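Local coordinates for DUF211 domain-containing protein (Archaeoglobus fulgidus DSM 4304, PDB 3BPD) that is of unknown function but binds magnesium ions and assembles as a heptamer, at residues F[17-21]-F[22-26]; F[43-46]-F[47-50]. The protein carries 1 engineered substitution. All blocks are in the same frame, centred on the assembly; numbering follows the deposited sequence.

Contact 1: F[17-21]-F[22-26]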
loop_
_atom_site.group_PDB
_atom_site.type_symbol
_atom_site.label_atom_id
_atom_site.label_comp_id
_atom_site.label_asym_id
_atom_site.label_seq_id
_atom_site.Cartn_x
_atom_site.Cartn_y
_atom_site.Cartn_z
ATOM N N HIS F 17 26.991 -22.999 3.810
ATOM C CA HIS F 17 26.630 -22.293 5.036
ATOM C C HIS F 17 27.622 -21.234 5.508
ATOM O O HIS F 17 27.227 -20.237 6.106
ATOM C CB HIS F 17 26.386 -23.293 6.162
ATOM C CG HIS F 17 25.227 -24.203 5.920
ATOM N ND1 HIS F 17 24.868 -25.202 6.800
ATOM C CD2 HIS F 17 24.350 -24.275 4.893
ATOM C CE1 HIS F 17 23.820 -25.850 6.324
ATOM N NE2 HIS F 17 23.486 -25.308 5.167
ATOM N N GLU F 18 28.904 -21.438 5.239
ATOM C CA GLU F 18 29.916 -20.483 5.667
ATOM C C GLU F 18 30.583 -19.823 4.480
ATOM O O GLU F 18 30.787 -20.456 3.458
ATOM C CB GLU F 18 30.958 -21.190 6.533
ATOM C CG GLU F 18 30.454 -21.531 7.919
ATOM C CD GLU F 18 30.493 -20.343 8.866
ATOM O OE1 GLU F 18 30.197 -19.206 8.432
ATOM O OE2 GLU F 18 30.812 -20.542 10.054
ATOM N N PRO F 19 30.908 -18.530 4.591
ATOM C CA PRO F 19 30.682 -17.643 5.740
ATOM C C PRO F 19 29.208 -17.331 5.925
ATOM O O PRO F 19 28.399 -17.581 5.038
ATOM C CB PRO F 19 31.462 -16.380 5.367
ATOM C CG PRO F 19 32.533 -16.885 4.443
ATOM C CD PRO F 19 31.780 -17.877 3.598
ATOM N N LYS F 20 28.861 -16.770 7.074
ATOM C CA LYS F 20 27.474 -16.399 7.343
ATOM C C LYS F 20 27.053 -15.245 6.426
ATOM O O LYS F 20 27.905 -14.503 5.919
ATOM C CB LYS F 20 27.320 -15.975 8.802
ATOM C CG LYS F 20 27.555 -17.100 9.765
ATOM C CD LYS F 20 27.600 -16.636 11.218
ATOM C CE LYS F 20 27.252 -17.824 12.142
ATOM N NZ LYS F 20 27.816 -19.149 11.661
ATOM N N THR F 21 25.747 -15.077 6.214
ATOM C CA THR F 21 25.290 -13.994 5.348
ATOM C C THR F 21 25.686 -12.600 5.849
ATOM O O THR F 21 25.942 -11.700 5.042
ATOM C CB THR F 21 23.765 -14.018 5.149
ATOM O OG1 THR F 21 23.124 -14.042 6.423
ATOM C CG2 THR F 21 23.346 -15.232 4.353
ATOM N N ILE F 22 25.746 -12.406 7.163
ATOM C CA ILE F 22 26.116 -11.090 7.678
ATOM C C ILE F 22 27.529 -10.694 7.254
ATOM O O ILE F 22 27.889 -9.523 7.303
ATOM C CB ILE F 22 26.018 -11.010 9.220
ATOM C CG1 ILE F 22 27.040 -11.927 9.863
ATOM C CG2 ILE F 22 24.634 -11.396 9.678
ATOM C CD1 ILE F 22 26.976 -11.874 11.367
ATOM N N VAL F 23 28.322 -11.669 6.830
ATOM C CA VAL F 23 29.680 -11.397 6.389
ATOM C C VAL F 23 29.616 -10.993 4.913
ATOM O O VAL F 23 30.322 -10.083 4.474
ATOM C CB VAL F 23 30.564 -12.635 6.601
ATOM C CG1 VAL F 23 32.018 -12.313 6.309
ATOM C CG2 VAL F 23 30.412 -13.118 8.046
ATOM N N PHE F 24 28.760 -11.656 4.143
ATOM C CA PHE F 24 28.596 -11.280 2.745
ATOM C C PHE F 24 28.138 -9.828 2.717
ATOM O O PHE F 24 28.663 -9.006 1.965
ATOM C CB PHE F 24 27.534 -12.140 2.068
ATOM C CG PHE F 24 28.044 -13.454 1.603
ATOM C CD1 PHE F 24 28.572 -14.364 2.519
ATOM C CD2 PHE F 24 28.067 -13.765 0.247
ATOM C CE1 PHE F 24 29.118 -15.556 2.099
ATOM C CE2 PHE F 24 28.618 -14.964 -0.191
ATOM C CZ PHE F 24 29.148 -15.862 0.740
ATOM N N ALA F 25 27.150 -9.521 3.548
ATOM C CA ALA F 25 26.624 -8.174 3.616
ATOM C C ALA F 25 27.736 -7.188 3.917
ATOM O O ALA F 25 27.970 -6.271 3.132
ATOM C CB ALA F 25 25.527 -8.077 4.680
ATOM N N LEU F 26 28.433 -7.369 5.036
ATOM C CA LEU F 26 29.512 -6.450 5.388
ATOM C C LEU F 26 30.488 -6.215 4.238
ATOM O O LEU F 26 30.711 -5.076 3.828
ATOM C CB LEU F 26 30.274 -6.967 6.607
ATOM C CG LEU F 26 29.470 -6.958 7.909
ATOM C CD1 LEU F 26 30.170 -7.822 8.938
ATOM C CD2 LEU F 26 29.286 -5.520 8.421
#

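Contact 2: F[43-46]-F[47-50]. With MG (magnesium ion), chain B; MG (magnesium ion), chain C.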
loop_
_atom_site.group_PDB
_atom_site.type_symbol
_atom_site.label_atom_id
_atom_site.label_comp_id
_atom_site.label_asym_id
_atom_site.label_seq_id
_atom_site.Cartn_x
_atom_site.Cartn_y
_atom_site.Cartn_z
ATOM N N GLU F 43 16.120 -19.873 1.720
ATOM C CA GLU F 43 15.989 -21.230 2.237
ATOM C C GLU F 43 17.316 -21.812 2.690
ATOM O O GLU F 43 18.369 -21.497 2.131
ATOM C CB GLU F 43 15.381 -22.140 1.160
ATOM C CG GLU F 43 15.387 -23.618 1.513
ATOM C CD GLU F 43 14.982 -24.509 0.350
ATOM O OE1 GLU F 43 13.773 -24.601 0.038
ATOM O OE2 GLU F 43 15.887 -25.117 -0.254
ATOM N N ILE F 44 17.255 -22.651 3.720
ATOM C CA ILE F 44 18.436 -23.329 4.222
ATOM C C ILE F 44 18.332 -24.809 3.869
ATOM O O ILE F 44 17.303 -25.441 4.079
ATOM C CB ILE F 44 18.579 -23.235 5.746
ATOM C CG1 ILE F 44 18.642 -21.781 6.199
ATOM C CG2 ILE F 44 19.855 -23.923 6.166
ATOM C CD1 ILE F 44 19.062 -21.612 7.653
ATOM N N ASP F 45 19.409 -25.359 3.329
ATOM C CA ASP F 45 19.435 -26.766 2.957
ATOM C C ASP F 45 20.432 -27.544 3.802
ATOM O O ASP F 45 20.960 -27.044 4.798
ATOM C CB ASP F 45 19.793 -26.928 1.471
ATOM C CG ASP F 45 18.588 -26.743 0.537
ATOM O OD1 ASP F 45 18.753 -26.080 -0.515
ATOM O OD2 ASP F 45 17.493 -27.269 0.838
ATOM N N GLN F 46 20.677 -28.778 3.373
ATOM C CA GLN F 46 21.589 -29.690 4.041
ATOM C C GLN F 46 22.879 -28.986 4.442
ATOM O O GLN F 46 23.218 -28.922 5.626
ATOM C CB GLN F 46 21.893 -30.859 3.108
ATOM C CG GLN F 46 22.547 -32.057 3.769
ATOM C CD GLN F 46 22.574 -33.263 2.845
ATOM O OE1 GLN F 46 21.534 -33.676 2.315
ATOM N NE2 GLN F 46 23.762 -33.837 2.646
ATOM N N ALA F 47 23.582 -28.445 3.448
ATOM C CA ALA F 47 24.841 -27.749 3.665
ATOM C C ALA F 47 24.921 -26.552 2.728
ATOM O O ALA F 47 26.007 -26.151 2.297
ATOM C CB ALA F 47 25.981 -28.693 3.384
ATOM N N THR F 48 23.768 -25.964 2.435
ATOM C CA THR F 48 23.708 -24.858 1.502
ATOM C C THR F 48 22.570 -23.897 1.830
ATOM O O THR F 48 21.651 -24.237 2.573
ATOM C CB THR F 48 23.508 -25.416 0.073
ATOM O OG1 THR F 48 24.341 -24.702 -0.837
ATOM C CG2 THR F 48 22.056 -25.282 -0.372
ATOM N N GLU F 49 22.637 -22.692 1.274
ATOM C CA GLU F 49 21.587 -21.707 1.491
ATOM C C GLU F 49 21.308 -20.974 0.198
ATOM O O GLU F 49 22.211 -20.755 -0.610
ATOM C CB GLU F 49 21.993 -20.656 2.527
ATOM C CG GLU F 49 22.481 -21.181 3.848
ATOM C CD GLU F 49 22.630 -20.080 4.874
ATOM O OE1 GLU F 49 23.294 -19.062 4.565
ATOM O OE2 GLU F 49 22.085 -20.236 5.992
ATOM N N ASN F 50 20.048 -20.616 -0.003
ATOM C CA ASN F 50 19.662 -19.840 -1.163
ATOM C C ASN F 50 19.317 -18.485 -0.557
ATOM O O ASN F 50 18.525 -18.395 0.388
ATOM C CB ASN F 50 18.453 -20.462 -1.867
ATOM C CG ASN F 50 18.836 -21.651 -2.751
ATOM O OD1 ASN F 50 19.670 -21.518 -3.643
ATOM N ND2 ASN F 50 18.223 -22.816 -2.507
HETATM MG MG MG B . 16.626 -25.990 -2.133
HETATM MG MG MG C . 15.195 -27.456 0.746
#

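Contact 1: F[17-21]-F[22-26]
Pro19, joined to Glu18 by a cis peptide bond, meets the first turn of the following helix with its ring. Its CD lies 3.8 Å from CE1 of Phe24, the two side chains crossing at about a right angle, while its CB packs against Val23 CB. The Pro19 carbonyl oxygen also approaches the Phe24 ring obliquely and takes a hydrogen bond from Lys15 NZ. Next comes Lys20, the N-cap residue of helix 21-29, one of the two helices that pack with a four-stranded antiparallel sheet in this ferredoxin-like fold. Its carbonyl oxygen receives Val23 N at 3.0 Å, with the donor 54° out of the carbonyl plane, and, weakly, Phe24 N; it also lies at the edge of the Phe24 ring. Its side chain turns back, bending at its last torsion, to a long salt bridge of 3.7 Å between NZ and Glu18 OE2. Thr21 O then accepts Ala25 N at 2.9 Å in a nearly straight bond (172° at the hydrogen). With Phe24 and Ala25, Thr21 faces Ile39 of strand 34-44, whereas Val82 of a second subunit packs on Thr21 and Ala25.

Contact 2: F[43-46]-F[47-50]
Glu43 and Asn50 pair across a beta hairpin, the turn-side end of strands 34-44 and 48-57, which are neighbours in the antiparallel sheet. Two backbone bonds join this hydrogen-bonded pair: Glu43 N donates to Asn50 O at 3.1 Å, and Asn50 N returns to Glu43 O at 2.9 Å. Closer to the turn, Asp45 N reaches Thr48 O, and the same carbonyl weakly accepts His17 NE2. A CA-H...O contact from Glu49 to Glu43 O supplements the ladder.

Two pairs of side chains lie side by side. Ile44 and Glu49, a non-hydrogen-bonded pair, run alongside each other, with Ile44 CD1 at 3.7 Å from Glu49 OE2; the other carboxylate oxygen, OE1, forms a salt bridge with Lys15. Asp45 and Thr48 likewise point the same way, the Thr48 methyl CG2 lying against Asp45 CB, while Thr48 OG1 bonds to Lys15 O.

Metal binding involves the carboxylates of Glu43, on the sheet face it shares with Asn50, and of Asp45 in the turn. The Glu43 side chain is extended, with CG anti to the backbone N (chi1 171°), which carries its carboxylate out to two magnesium ions. Its OE2 lies 2.2 Å from the chain B magnesium and 2.6 Å from the chain C magnesium, bridging them. Asp45 divides its oxygens between the same ions: Asp45 OD1 makes a longer bond, 2.7 Å, to the chain B magnesium. The two cations probably offset the repulsion between the closely set carboxylates. Asp45 OD2 binds the chain C magnesium at 2.3 Å.

Overall arrangement
Contact 1 comes first along the chain, where the loop after strand 6-16 enters helix 21-29; contact 2 follows at the tip of the hairpin between strands 34-44 and 48-57. Their centres are 13 Å apart, on the same side of the chain's centre, and they touch directly: His17 NE2, in the loop of contact 1, lies 3.1 Å from Asp45 O in a probable hydrogen bond. Helix 21-29 also rests on strands 34-44 and 48-57 through Thr21. The loop before the helix therefore meets the turn that presents the magnesium ligands, while the helix itself meets a second subunit; the side chain of Thr21, at that interface, is about 11 Å from that of Glu43.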